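Aminopeptidase YwaD (Bacillus subtilis, PDB 6HC6) removes N-terminal amino acids from peptides as a secreted, monomeric aminopeptidase of the M28 family that carries two zinc ions. Local coordinates at residues K88-E99 against K220-I231. Numbering follows the deposited sequence.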
# COMPACT_ATOMS: atom_id res chain seq x y z
N LYS A 88 21.24 1.70 3.34
CA LYS A 88 20.94 2.77 4.29
C LYS A 88 19.49 2.64 4.72
O LYS A 88 18.64 2.17 3.96
CB LYS A 88 21.19 4.16 3.71
CG LYS A 88 22.54 4.33 2.99
CD LYS A 88 23.55 5.12 3.81
CE LYS A 88 24.77 5.51 2.96
NZ LYS A 88 25.68 4.35 2.68
N VAL A 89 19.22 3.04 5.96
CA VAL A 89 17.86 3.12 6.50
C VAL A 89 17.49 4.59 6.55
O VAL A 89 18.18 5.40 7.19
CB VAL A 89 17.75 2.47 7.89
CG1 VAL A 89 16.32 2.64 8.44
CG2 VAL A 89 18.10 0.99 7.81
N GLN A 90 16.43 4.95 5.84
CA GLN A 90 15.96 6.32 5.76
C GLN A 90 14.69 6.44 6.59
O GLN A 90 13.65 5.88 6.22
CB GLN A 90 15.71 6.72 4.30
CG GLN A 90 15.08 8.08 4.12
CD GLN A 90 14.84 8.40 2.66
OE1 GLN A 90 14.01 7.78 2.00
NE2 GLN A 90 15.59 9.38 2.13
N ARG A 91 14.75 7.19 7.69
CA ARG A 91 13.60 7.32 8.58
C ARG A 91 12.78 8.57 8.27
O ARG A 91 13.30 9.58 7.78
CB ARG A 91 14.08 7.36 10.04
CG ARG A 91 14.95 6.17 10.39
CD ARG A 91 15.21 6.07 11.89
NE ARG A 91 16.08 4.94 12.20
CZ ARG A 91 15.67 3.68 12.33
NH1 ARG A 91 14.38 3.38 12.20
NH2 ARG A 91 16.54 2.72 12.59
N PHE A 92 11.48 8.50 8.53
CA PHE A 92 10.62 9.65 8.29
C PHE A 92 9.41 9.59 9.22
O PHE A 92 8.97 8.51 9.61
CB PHE A 92 10.14 9.72 6.84
CG PHE A 92 9.48 8.47 6.35
CD1 PHE A 92 10.23 7.42 5.83
CD2 PHE A 92 8.09 8.36 6.38
CE1 PHE A 92 9.60 6.25 5.37
CE2 PHE A 92 7.45 7.20 5.92
CZ PHE A 92 8.21 6.14 5.43
N ASN A 93 8.90 10.77 9.59
CA ASN A 93 7.74 10.84 10.45
C ASN A 93 6.46 10.50 9.68
O ASN A 93 6.33 10.78 8.49
CB ASN A 93 7.59 12.24 11.07
CG ASN A 93 8.78 12.63 11.92
OD1 ASN A 93 9.53 11.78 12.39
ND2 ASN A 93 8.94 13.93 12.14
N ILE A 94 5.52 9.88 10.38
CA ILE A 94 4.21 9.59 9.78
C ILE A 94 3.13 10.05 10.75
O ILE A 94 3.45 10.38 11.91
CB ILE A 94 4.06 8.10 9.45
CG1 ILE A 94 4.05 7.25 10.72
CG2 ILE A 94 5.12 7.63 8.44
CD1 ILE A 94 3.80 5.78 10.46
N PRO A 95 1.86 10.11 10.35
CA PRO A 95 0.82 10.63 11.25
C PRO A 95 0.63 9.78 12.50
O PRO A 95 1.02 8.62 12.58
CB PRO A 95 -0.44 10.60 10.38
CG PRO A 95 0.06 10.69 9.00
CD PRO A 95 1.33 9.90 8.99
N ASP A 96 -0.00 10.40 13.50
CA ASP A 96 -0.41 9.67 14.68
C ASP A 96 -1.30 8.50 14.29
O ASP A 96 -2.03 8.53 13.30
CB ASP A 96 -1.17 10.58 15.65
CG ASP A 96 -0.32 11.74 16.16
OD1 ASP A 96 0.93 11.65 16.13
OD2 ASP A 96 -0.91 12.74 16.62
N ARG A 97 -1.21 7.44 15.08
CA ARG A 97 -1.98 6.23 14.86
C ARG A 97 -3.11 6.20 15.89
O ARG A 97 -2.87 6.38 17.08
CB ARG A 97 -1.09 4.99 15.00
CG ARG A 97 -1.84 3.67 14.89
CD ARG A 97 -0.86 2.50 14.79
NE ARG A 97 0.34 2.71 15.61
CZ ARG A 97 0.55 2.15 16.80
NH1 ARG A 97 -0.36 1.35 17.34
NH2 ARG A 97 1.68 2.40 17.45
N LEU A 98 -4.33 5.99 15.41
CA LEU A 98 -5.50 6.00 16.28
C LEU A 98 -6.00 4.59 16.49
O LEU A 98 -6.12 3.81 15.54
CB LEU A 98 -6.62 6.84 15.67
CG LEU A 98 -6.47 8.35 15.65
CD1 LEU A 98 -7.49 8.88 14.67
CD2 LEU A 98 -6.71 8.92 17.02
N GLU A 99 -6.32 4.26 17.74
CA GLU A 99 -6.87 2.96 18.08
C GLU A 99 -7.90 3.13 19.18
O GLU A 99 -7.82 4.06 19.98
CB GLU A 99 -5.78 1.98 18.53
CG GLU A 99 -5.21 1.16 17.37
CD GLU A 99 -3.79 0.69 17.63
OE1 GLU A 99 -2.93 0.92 16.76
OE2 GLU A 99 -3.54 0.09 18.70
N LYS A 220 -7.60 6.59 21.27
CA LYS A 220 -6.34 7.18 21.70
C LYS A 220 -5.43 7.34 20.49
O LYS A 220 -5.37 6.46 19.62
CB LYS A 220 -5.67 6.30 22.77
CG LYS A 220 -4.16 6.42 22.82
CD LYS A 220 -3.65 6.60 24.25
CE LYS A 220 -2.13 6.50 24.32
NZ LYS A 220 -1.66 6.38 25.73
N ALA A 221 -4.75 8.48 20.42
CA ALA A 221 -3.77 8.77 19.38
C ALA A 221 -2.39 8.41 19.89
O ALA A 221 -1.96 8.88 20.95
CB ALA A 221 -3.82 10.24 18.97
N PHE A 222 -1.69 7.56 19.14
CA PHE A 222 -0.30 7.25 19.44
C PHE A 222 0.58 8.16 18.60
O PHE A 222 0.49 8.15 17.37
CB PHE A 222 -0.02 5.77 19.15
CG PHE A 222 -0.71 4.85 20.10
CD1 PHE A 222 -2.03 4.49 19.90
CD2 PHE A 222 -0.06 4.40 21.24
CE1 PHE A 222 -2.68 3.65 20.80
CE2 PHE A 222 -0.70 3.57 22.14
CZ PHE A 222 -2.01 3.19 21.92
N THR A 223 1.39 8.98 19.26
CA THR A 223 2.17 10.01 18.59
C THR A 223 3.61 9.56 18.41
O THR A 223 3.99 8.44 18.75
CB THR A 223 2.11 11.32 19.38
OG1 THR A 223 2.73 11.14 20.66
CG2 THR A 223 0.66 11.76 19.57
N ASN A 224 4.44 10.47 17.88
CA ASN A 224 5.84 10.18 17.60
C ASN A 224 6.00 9.00 16.65
O ASN A 224 7.00 8.27 16.73
CB ASN A 224 6.64 9.93 18.89
CG ASN A 224 6.97 11.19 19.63
OD1 ASN A 224 6.53 12.28 19.27
ND2 ASN A 224 7.76 11.06 20.70
N GLN A 225 5.04 8.78 15.76
CA GLN A 225 5.11 7.64 14.85
C GLN A 225 6.10 7.90 13.74
O GLN A 225 6.16 9.00 13.19
CB GLN A 225 3.73 7.36 14.24
CG GLN A 225 2.65 7.10 15.27
CD GLN A 225 2.88 5.82 16.04
OE1 GLN A 225 2.66 4.73 15.51
NE2 GLN A 225 3.29 5.94 17.29
N THR A 226 6.88 6.87 13.40
CA THR A 226 7.86 6.97 12.34
C THR A 226 7.86 5.67 11.55
O THR A 226 7.52 4.61 12.06
CB THR A 226 9.28 7.21 12.88
OG1 THR A 226 9.69 6.09 13.67
CG2 THR A 226 9.31 8.46 13.74
N SER A 227 8.26 5.77 10.29
CA SER A 227 8.48 4.59 9.47
C SER A 227 9.85 4.71 8.83
O SER A 227 10.63 5.61 9.19
CB SER A 227 7.39 4.44 8.43
OG SER A 227 7.54 3.22 7.70
N GLN A 228 10.18 3.82 7.90
CA GLN A 228 11.50 3.91 7.30
C GLN A 228 11.49 3.20 5.96
O GLN A 228 10.67 2.32 5.69
CB GLN A 228 12.59 3.33 8.20
CG GLN A 228 12.30 1.93 8.71
CD GLN A 228 11.20 1.91 9.76
OE1 GLN A 228 11.18 2.74 10.67
NE2 GLN A 228 10.25 1.00 9.60
N ASN A 229 12.42 3.62 5.11
CA ASN A 229 12.70 2.96 3.85
C ASN A 229 14.06 2.29 3.97
O ASN A 229 14.93 2.76 4.71
CB ASN A 229 12.74 3.97 2.68
CG ASN A 229 11.46 4.76 2.55
OD1 ASN A 229 10.37 4.21 2.71
ND2 ASN A 229 11.58 6.05 2.26
N ILE A 230 14.22 1.17 3.28
CA ILE A 230 15.48 0.44 3.26
C ILE A 230 16.00 0.47 1.84
O ILE A 230 15.35 -0.05 0.92
CB ILE A 230 15.32 -1.00 3.78
CG1 ILE A 230 14.70 -0.99 5.17
CG2 ILE A 230 16.68 -1.69 3.83
CD1 ILE A 230 13.23 -1.21 5.17
N ILE A 231 17.17 1.08 1.65
CA ILE A 231 17.71 1.35 0.33
C ILE A 231 19.01 0.58 0.19
O ILE A 231 19.96 0.84 0.93
CB ILE A 231 17.94 2.85 0.11
CG1 ILE A 231 16.67 3.64 0.43
CG2 ILE A 231 18.44 3.07 -1.31
CD1 ILE A 231 16.97 5.05 0.95
O HOH W 1 12.09 5.25 11.86
O HOH W 2 2.99 10.71 14.77
O HOH W 3 3.12 12.93 16.89
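R97 takes hold of the Q225 amide side-on: NE and NH2 both donate to OE1, NE at 3.1 Å, and both arrive from the same face of the amide plane. They meet at the double-stranded linker between the zinc peptidase domain and the inserted PA domain, where the chain passes from the peptidase sheet into the PA domain after strand 88-93 and comes back through strand 226-231. Strands 88-93 and 226-231 pair antiparallel at the margin of the peptidase sheet; 97-99 and 220-222 resume the pairing inside the PA domain. Between them I94 N donates almost straight to Q225 O at 3.0 Å, and I94 CG1 packs on Q225 CB.

A bend at chi3 (36°) brings the R97 guanidinium alongside Q225. R97 NH1 forms a salt bridge with E99 OE1, while F222 CB lies over one face of the guanidinium. Q225 NE2 donates back to T223 O. Water 2 joins I94 O, D96 OD1 and Q225 N; water 3 ties D96 OD1 to N224 N.

On the peptidase side, F92 lays one ring face over the S227 backbone, with CZ 3.5 Å from S227 CB, and its ring also meets H303. N229 ties this strand pair into the domain, its OD1 accepting from G292 N and its ND2 donating to G300 O. Beside it runs Q90, extended with CG anti to its backbone N (chi1 174°), and N229 ND2 also donates to Q90 OE1 at 3.0 Å, in plane and on a lone pair.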